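Long-range contact in restriction endonuclease THAI (PDB 3NDH), which binds its specific DNA substrate with intercalation but without base flipping and, as a restriction endonuclease of the PD-(D/E)XK superfamily, cleaves it: residues E128-H140 with V149-F161. Numbering follows the deposited sequence. Where two conformers were deposited one is given.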
loop_
_atom_site.group_PDB
_atom_site.type_symbol
_atom_site.label_atom_id
_atom_site.label_comp_id
_atom_site.label_asym_id
_atom_site.label_seq_id
_atom_site.Cartn_x
_atom_site.Cartn_y
_atom_site.Cartn_z
ATOM N N GLU A 128 18.318 -6.164 -18.308
ATOM C CA GLU A 128 19.281 -5.805 -19.333
ATOM C C GLU A 128 19.690 -4.325 -19.338
ATOM O O GLU A 128 20.649 -3.966 -20.012
ATOM C CB GLU A 128 18.741 -6.214 -20.703
ATOM C CG GLU A 128 18.476 -7.719 -20.850
ATOM C CD GLU A 128 19.690 -8.596 -20.547
ATOM O OE1 GLU A 128 19.506 -9.744 -20.058
ATOM O OE2 GLU A 128 20.827 -8.143 -20.818
ATOM N N THR A 129 19.001 -3.476 -18.578
ATOM C CA THR A 129 19.270 -2.025 -18.599
ATOM C C THR A 129 19.640 -1.379 -17.263
ATOM O O THR A 129 20.404 -0.405 -17.244
ATOM C CB THR A 129 18.080 -1.251 -19.183
ATOM O OG1 THR A 129 16.889 -1.539 -18.440
ATOM C CG2 THR A 129 17.867 -1.634 -20.628
ATOM N N TRP A 130 19.111 -1.901 -16.161
ATOM C CA TRP A 130 19.304 -1.274 -14.858
ATOM C C TRP A 130 20.724 -1.458 -14.316
ATOM O O TRP A 130 21.347 -2.510 -14.488
ATOM C CB TRP A 130 18.296 -1.850 -13.852
ATOM C CG TRP A 130 18.349 -1.232 -12.474
ATOM C CD1 TRP A 130 17.687 -0.127 -12.055
ATOM C CD2 TRP A 130 19.088 -1.714 -11.347
ATOM N NE1 TRP A 130 17.982 0.126 -10.745
ATOM C CE2 TRP A 130 18.829 -0.840 -10.277
ATOM C CE3 TRP A 130 19.944 -2.796 -11.141
ATOM C CZ2 TRP A 130 19.405 -1.011 -9.015
ATOM C CZ3 TRP A 130 20.521 -2.963 -9.891
ATOM C CH2 TRP A 130 20.242 -2.080 -8.844
ATOM N N HIS A 131 21.224 -0.429 -13.638
ATOM C CA HIS A 131 22.352 -0.587 -12.737
ATOM C C HIS A 131 22.112 0.297 -11.529
ATOM O O HIS A 131 21.304 1.220 -11.606
ATOM C CB HIS A 131 23.689 -0.261 -13.429
ATOM C CG HIS A 131 23.900 1.197 -13.693
ATOM N ND1 HIS A 131 24.661 1.994 -12.866
ATOM C CD2 HIS A 131 23.446 2.004 -14.681
ATOM C CE1 HIS A 131 24.669 3.229 -13.333
ATOM N NE2 HIS A 131 23.935 3.265 -14.430
ATOM N N PRO A 132 22.809 0.027 -10.418
ATOM C CA PRO A 132 22.630 0.884 -9.232
ATOM C C PRO A 132 23.077 2.322 -9.453
ATOM O O PRO A 132 24.146 2.556 -10.016
ATOM C CB PRO A 132 23.518 0.224 -8.167
ATOM C CG PRO A 132 23.758 -1.179 -8.660
ATOM C CD PRO A 132 23.717 -1.104 -10.156
ATOM N N ARG A 133 22.247 3.272 -9.027
ATOM C CA ARG A 133 22.559 4.697 -9.142
ATOM C C ARG A 133 22.418 5.493 -7.844
ATOM O O ARG A 133 23.032 6.554 -7.704
ATOM C CB ARG A 133 21.668 5.341 -10.204
ATOM C CG ARG A 133 21.988 4.937 -11.619
ATOM C CD ARG A 133 21.169 5.793 -12.591
ATOM N NE ARG A 133 19.747 5.460 -12.556
ATOM C CZ ARG A 133 18.789 6.133 -13.197
ATOM N NH1 ARG A 133 19.083 7.208 -13.926
ATOM N NH2 ARG A 133 17.527 5.735 -13.109
ATOM N N PHE A 134 21.610 5.010 -6.903
ATOM C CA PHE A 134 21.222 5.820 -5.757
ATOM C C PHE A 134 21.648 5.245 -4.412
ATOM O O PHE A 134 21.566 4.040 -4.163
ATOM C CB PHE A 134 19.694 6.010 -5.785
ATOM C CG PHE A 134 19.165 6.441 -7.123
ATOM C CD1 PHE A 134 19.606 7.612 -7.706
ATOM C CD2 PHE A 134 18.265 5.661 -7.823
ATOM C CE1 PHE A 134 19.133 8.020 -8.953
ATOM C CE2 PHE A 134 17.798 6.058 -9.077
ATOM C CZ PHE A 134 18.233 7.224 -9.638
ATOM N N ASP A 135 22.086 6.137 -3.531
ATOM C CA ASP A 135 22.302 5.808 -2.115
ATOM C C ASP A 135 21.073 5.127 -1.551
ATOM O O ASP A 135 19.955 5.531 -1.858
ATOM C CB ASP A 135 22.587 7.083 -1.307
ATOM C CG ASP A 135 23.957 7.679 -1.590
ATOM O OD1 ASP A 135 24.849 6.955 -2.093
ATOM O OD2 ASP A 135 24.123 8.885 -1.296
ATOM N N LEU A 136 21.305 4.097 -0.745
ATOM C CA LEU A 136 20.255 3.264 -0.183
ATOM C C LEU A 136 20.297 3.322 1.340
ATOM O O LEU A 136 21.361 3.180 1.949
ATOM C CB LEU A 136 20.457 1.825 -0.653
ATOM C CG LEU A 136 19.644 0.695 -0.032
ATOM C CD1 LEU A 136 18.154 0.891 -0.275
ATOM C CD2 LEU A 136 20.106 -0.645 -0.593
ATOM N N ILE A 137 19.131 3.575 1.946
ATOM C CA ILE A 137 18.909 3.362 3.376
ATOM C C ILE A 137 18.031 2.112 3.483
ATOM O O ILE A 137 16.890 2.098 3.025
ATOM C CB ILE A 137 18.231 4.546 4.083
ATOM C CG1 ILE A 137 19.128 5.788 4.014
ATOM C CG2 ILE A 137 17.925 4.190 5.560
ATOM C CD1 ILE A 137 18.447 7.070 4.554
ATOM N N LEU A 138 18.616 1.033 4.014
ATOM C CA LEU A 138 17.966 -0.250 4.178
ATOM C C LEU A 138 17.707 -0.511 5.652
ATOM O O LEU A 138 18.626 -0.518 6.433
ATOM C CB LEU A 138 18.847 -1.366 3.595
ATOM C CG LEU A 138 18.324 -2.797 3.756
ATOM C CD1 LEU A 138 17.122 -3.049 2.905
ATOM C CD2 LEU A 138 19.447 -3.809 3.451
ATOM N N VAL A 139 16.446 -0.730 6.013
ATOM C CA VAL A 139 16.113 -1.090 7.383
ATOM C C VAL A 139 15.789 -2.571 7.456
ATOM O O VAL A 139 14.833 -3.054 6.852
ATOM C CB VAL A 139 14.906 -0.305 7.910
ATOM C CG1 VAL A 139 14.777 -0.527 9.413
ATOM C CG2 VAL A 139 15.017 1.177 7.596
ATOM N N HIS A 140 16.642 -3.284 8.184
ATOM C CA HIS A 140 16.459 -4.698 8.442
ATOM C C HIS A 140 15.778 -4.866 9.795
ATOM O O HIS A 140 16.372 -4.644 10.831
ATOM C CB HIS A 140 17.808 -5.394 8.405
ATOM C CG HIS A 140 17.777 -6.802 8.882
ATOM N ND1 HIS A 140 18.853 -7.399 9.497
ATOM C CD2 HIS A 140 16.804 -7.734 8.827
ATOM C CE1 HIS A 140 18.537 -8.643 9.810
ATOM N NE2 HIS A 140 17.299 -8.873 9.416
ATOM N N VAL A 149 19.747 -0.499 10.738
ATOM C CA VAL A 149 19.545 0.367 9.601
ATOM C C VAL A 149 20.885 0.578 8.964
ATOM O O VAL A 149 21.881 0.806 9.659
ATOM C CB VAL A 149 18.846 1.690 9.956
ATOM C CG1 VAL A 149 19.559 2.454 11.001
ATOM C CG2 VAL A 149 18.660 2.558 8.708
ATOM N N TYR A 150 20.903 0.496 7.640
ATOM C CA TYR A 150 22.134 0.520 6.852
ATOM C C TYR A 150 22.104 1.640 5.846
ATOM O O TYR A 150 21.099 1.844 5.166
ATOM C CB TYR A 150 22.286 -0.798 6.091
ATOM C CG TYR A 150 22.488 -1.995 6.975
ATOM C CD1 TYR A 150 23.750 -2.537 7.147
ATOM C CD2 TYR A 150 21.425 -2.580 7.655
ATOM C CE1 TYR A 150 23.956 -3.624 7.975
ATOM C CE2 TYR A 150 21.628 -3.662 8.492
ATOM C CZ TYR A 150 22.887 -4.186 8.628
ATOM O OH TYR A 150 23.090 -5.273 9.453
ATOM N N TYR A 151 23.229 2.354 5.762
ATOM C CA TYR A 151 23.503 3.309 4.686
ATOM C C TYR A 151 24.474 2.627 3.724
ATOM O O TYR A 151 25.614 2.361 4.076
ATOM C CB TYR A 151 24.109 4.618 5.228
ATOM C CG TYR A 151 24.807 5.496 4.209
ATOM C CD1 TYR A 151 24.330 5.633 2.904
ATOM C CD2 TYR A 151 25.954 6.190 4.561
ATOM C CE1 TYR A 151 24.996 6.425 1.982
ATOM C CE2 TYR A 151 26.618 6.988 3.647
ATOM C CZ TYR A 151 26.116 7.091 2.359
ATOM O OH TYR A 151 26.781 7.888 1.429
ATOM N N ILE A 152 23.974 2.318 2.533
ATOM C CA ILE A 152 24.730 1.610 1.515
ATOM C C ILE A 152 24.945 2.592 0.363
ATOM O O ILE A 152 24.036 2.821 -0.428
ATOM C CB ILE A 152 23.979 0.343 1.050
ATOM C CG1 ILE A 152 23.647 -0.564 2.255
ATOM C CG2 ILE A 152 24.835 -0.405 0.050
ATOM C CD1 ILE A 152 22.785 -1.770 1.955
ATOM N N PRO A 153 26.137 3.200 0.290
ATOM C CA PRO A 153 26.407 4.168 -0.771
ATOM C C PRO A 153 26.197 3.596 -2.173
ATOM O O PRO A 153 26.402 2.405 -2.402
ATOM C CB PRO A 153 27.875 4.542 -0.553
ATOM C CG PRO A 153 28.151 4.229 0.874
ATOM C CD PRO A 153 27.277 3.054 1.206
ATOM N N ASP A 154 25.792 4.456 -3.097
ATOM C CA ASP A 154 25.707 4.077 -4.504
ATOM C C ASP A 154 26.987 3.384 -5.011
ATOM O O ASP A 154 26.917 2.412 -5.753
ATOM C CB ASP A 154 25.344 5.269 -5.410
ATOM C CG ASP A 154 26.231 6.500 -5.230
ATOM O OD1 ASP A 154 27.214 6.502 -4.483
ATOM O OD2 ASP A 154 25.872 7.532 -5.854
ATOM N N TYR A 155 28.147 3.859 -4.593
ATOM C CA TYR A 155 29.406 3.283 -5.099
ATOM C C TYR A 155 29.668 1.867 -4.567
ATOM O O TYR A 155 30.314 1.054 -5.236
ATOM C CB TYR A 155 30.604 4.222 -4.857
ATOM C CG TYR A 155 30.776 4.754 -3.452
ATOM C CD1 TYR A 155 31.411 4.003 -2.472
ATOM C CD2 TYR A 155 30.339 6.020 -3.107
ATOM C CE1 TYR A 155 31.586 4.492 -1.198
ATOM C CE2 TYR A 155 30.502 6.512 -1.828
ATOM C CZ TYR A 155 31.124 5.742 -0.875
ATOM O OH TYR A 155 31.288 6.237 0.398
ATOM N N VAL A 156 29.154 1.549 -3.388
ATOM C CA VAL A 156 29.216 0.165 -2.894
ATOM C C VAL A 156 28.370 -0.775 -3.768
ATOM O O VAL A 156 28.824 -1.844 -4.197
ATOM C CB VAL A 156 28.782 0.070 -1.421
ATOM C CG1 VAL A 156 28.550 -1.401 -1.037
ATOM C CG2 VAL A 156 29.842 0.712 -0.520
ATOM N N GLN A 157 27.143 -0.357 -4.051
ATOM C CA GLN A 157 26.264 -1.132 -4.921
ATOM C C GLN A 157 26.883 -1.315 -6.301
ATOM O O GLN A 157 26.871 -2.419 -6.871
ATOM C CB GLN A 157 24.916 -0.440 -5.051
ATOM C CG GLN A 157 24.159 -0.269 -3.739
ATOM C CD GLN A 157 23.048 0.704 -3.905
ATOM O OE1 GLN A 157 22.123 0.461 -4.696
ATOM N NE2 GLN A 157 23.086 1.808 -3.138
ATOM N N GLN A 158 27.444 -0.236 -6.837
ATOM C CA GLN A 158 28.067 -0.277 -8.162
ATOM C C GLN A 158 29.273 -1.215 -8.192
ATOM O O GLN A 158 29.435 -1.991 -9.132
ATOM C CB GLN A 158 28.447 1.141 -8.602
ATOM C CG GLN A 158 27.223 1.980 -8.984
ATOM C CD GLN A 158 27.456 3.481 -8.967
ATOM O OE1 GLN A 158 28.491 3.975 -8.492
ATOM N NE2 GLN A 158 26.480 4.227 -9.486
ATOM N N ARG A 159 30.090 -1.164 -7.147
ATOM C CA ARG A 159 31.233 -2.063 -7.020
ATOM C C ARG A 159 30.775 -3.509 -7.165
ATOM O O ARG A 159 31.238 -4.235 -8.034
ATOM C CB ARG A 159 31.911 -1.852 -5.660
ATOM C CG ARG A 159 33.069 -2.803 -5.364
ATOM C CD ARG A 159 33.674 -2.521 -3.988
ATOM N NE ARG A 159 34.185 -1.148 -3.920
ATOM C CZ ARG A 159 33.872 -0.236 -3.002
ATOM N NH1 ARG A 159 33.049 -0.524 -1.989
ATOM N NH2 ARG A 159 34.400 0.983 -3.097
ATOM N N ILE A 160 29.851 -3.917 -6.311
ATOM C CA ILE A 160 29.361 -5.313 -6.322
ATOM C C ILE A 160 28.735 -5.691 -7.683
ATOM O O ILE A 160 29.017 -6.755 -8.231
ATOM C CB ILE A 160 28.357 -5.581 -5.166
ATOM C CG1 ILE A 160 29.032 -5.356 -3.803
ATOM C CG2 ILE A 160 27.723 -6.984 -5.262
ATOM C CD1 ILE A 160 30.365 -6.080 -3.603
ATOM N N PHE A 161 27.927 -4.790 -8.236
ATOM C CA PHE A 161 27.298 -4.989 -9.542
ATOM C C PHE A 161 28.338 -5.176 -10.638
ATOM O O PHE A 161 28.200 -6.054 -11.498
ATOM C CB PHE A 161 26.395 -3.789 -9.855
ATOM C CG PHE A 161 25.582 -3.940 -11.118
ATOM C CD1 PHE A 161 24.312 -4.503 -11.067
ATOM C CD2 PHE A 161 26.082 -3.528 -12.351
ATOM C CE1 PHE A 161 23.553 -4.653 -12.209
ATOM C CE2 PHE A 161 25.317 -3.677 -13.500
ATOM C CZ PHE A 161 24.044 -4.244 -13.419
HETATM O O HOH W 1 25.259 6.747 -9.341
HETATM O O HOH W 2 19.892 1.895 -4.934
HETATM O O HOH W 3 27.383 8.048 -1.509
HETATM O O HOH W 4 25.286 10.535 0.710
HETATM O O HOH W 5 21.086 -6.534 10.560
#
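Trp130, His131 and Pro132 gather round the aromatic ring of Phe161: the Trp130 indole crosses it obliquely, CZ3 4.2 Å from Phe161 CE1, while CB of His131 and CD of Pro132 both lie over one ring face as CH-pi contacts, Pro132 CD 3.8 Å from the Phe161 centroid. With CG anti to the backbone N (chi1 -174°), Phe161 turns its ring from the helix towards this loop; an alanine here would probably leave Pro132 CD and His131 CB without the ring face they pack on and open a gap under the proline. Pro132 also slides past Gln157, CB to CB at 3.5 Å, and Pro132 O takes a hydrogen bond from Gln158 NE2 (2.9 Å); a water accepts from that same nitrogen while donating to Arg133 O. One residue on, Phe134 O receives NE2 of Gln157 (2.9 Å), and a second water spans that oxygen and Gln157 OE1, so both ends of the amide are held. The chain then enters the antiparallel hairpin of strands 135-141 and 146-152, part of the mixed sheet of this PD-(D/E)XK nuclease; strand 97-105 lies beside 135-141, parallel to it. Asp135 marks the junction with helix 154-164: its OD1 accepts the nearly straight N-H of Asp154 (2.9 Å, 169°), the first amide after the N-cap Pro153, although the two carboxylates lie close and would probably repel. Two waters link Asp135 to Tyr151 OH, itself bonded to Asp18. Leu136 pairs with Ile152 and Leu138 with Tyr150, each through two backbone hydrogen bonds, while Ile137 bonds to strand 97-105; Leu136 and Leu138 send CD2 to Ile152 CD1 on one face and Ile137 CG2 meets Val149 CG2 (3.6 Å) on the other. At His140, CB brushes Tyr150 CE2 at 4.2 Å, and NE2 bonds Gly106 O.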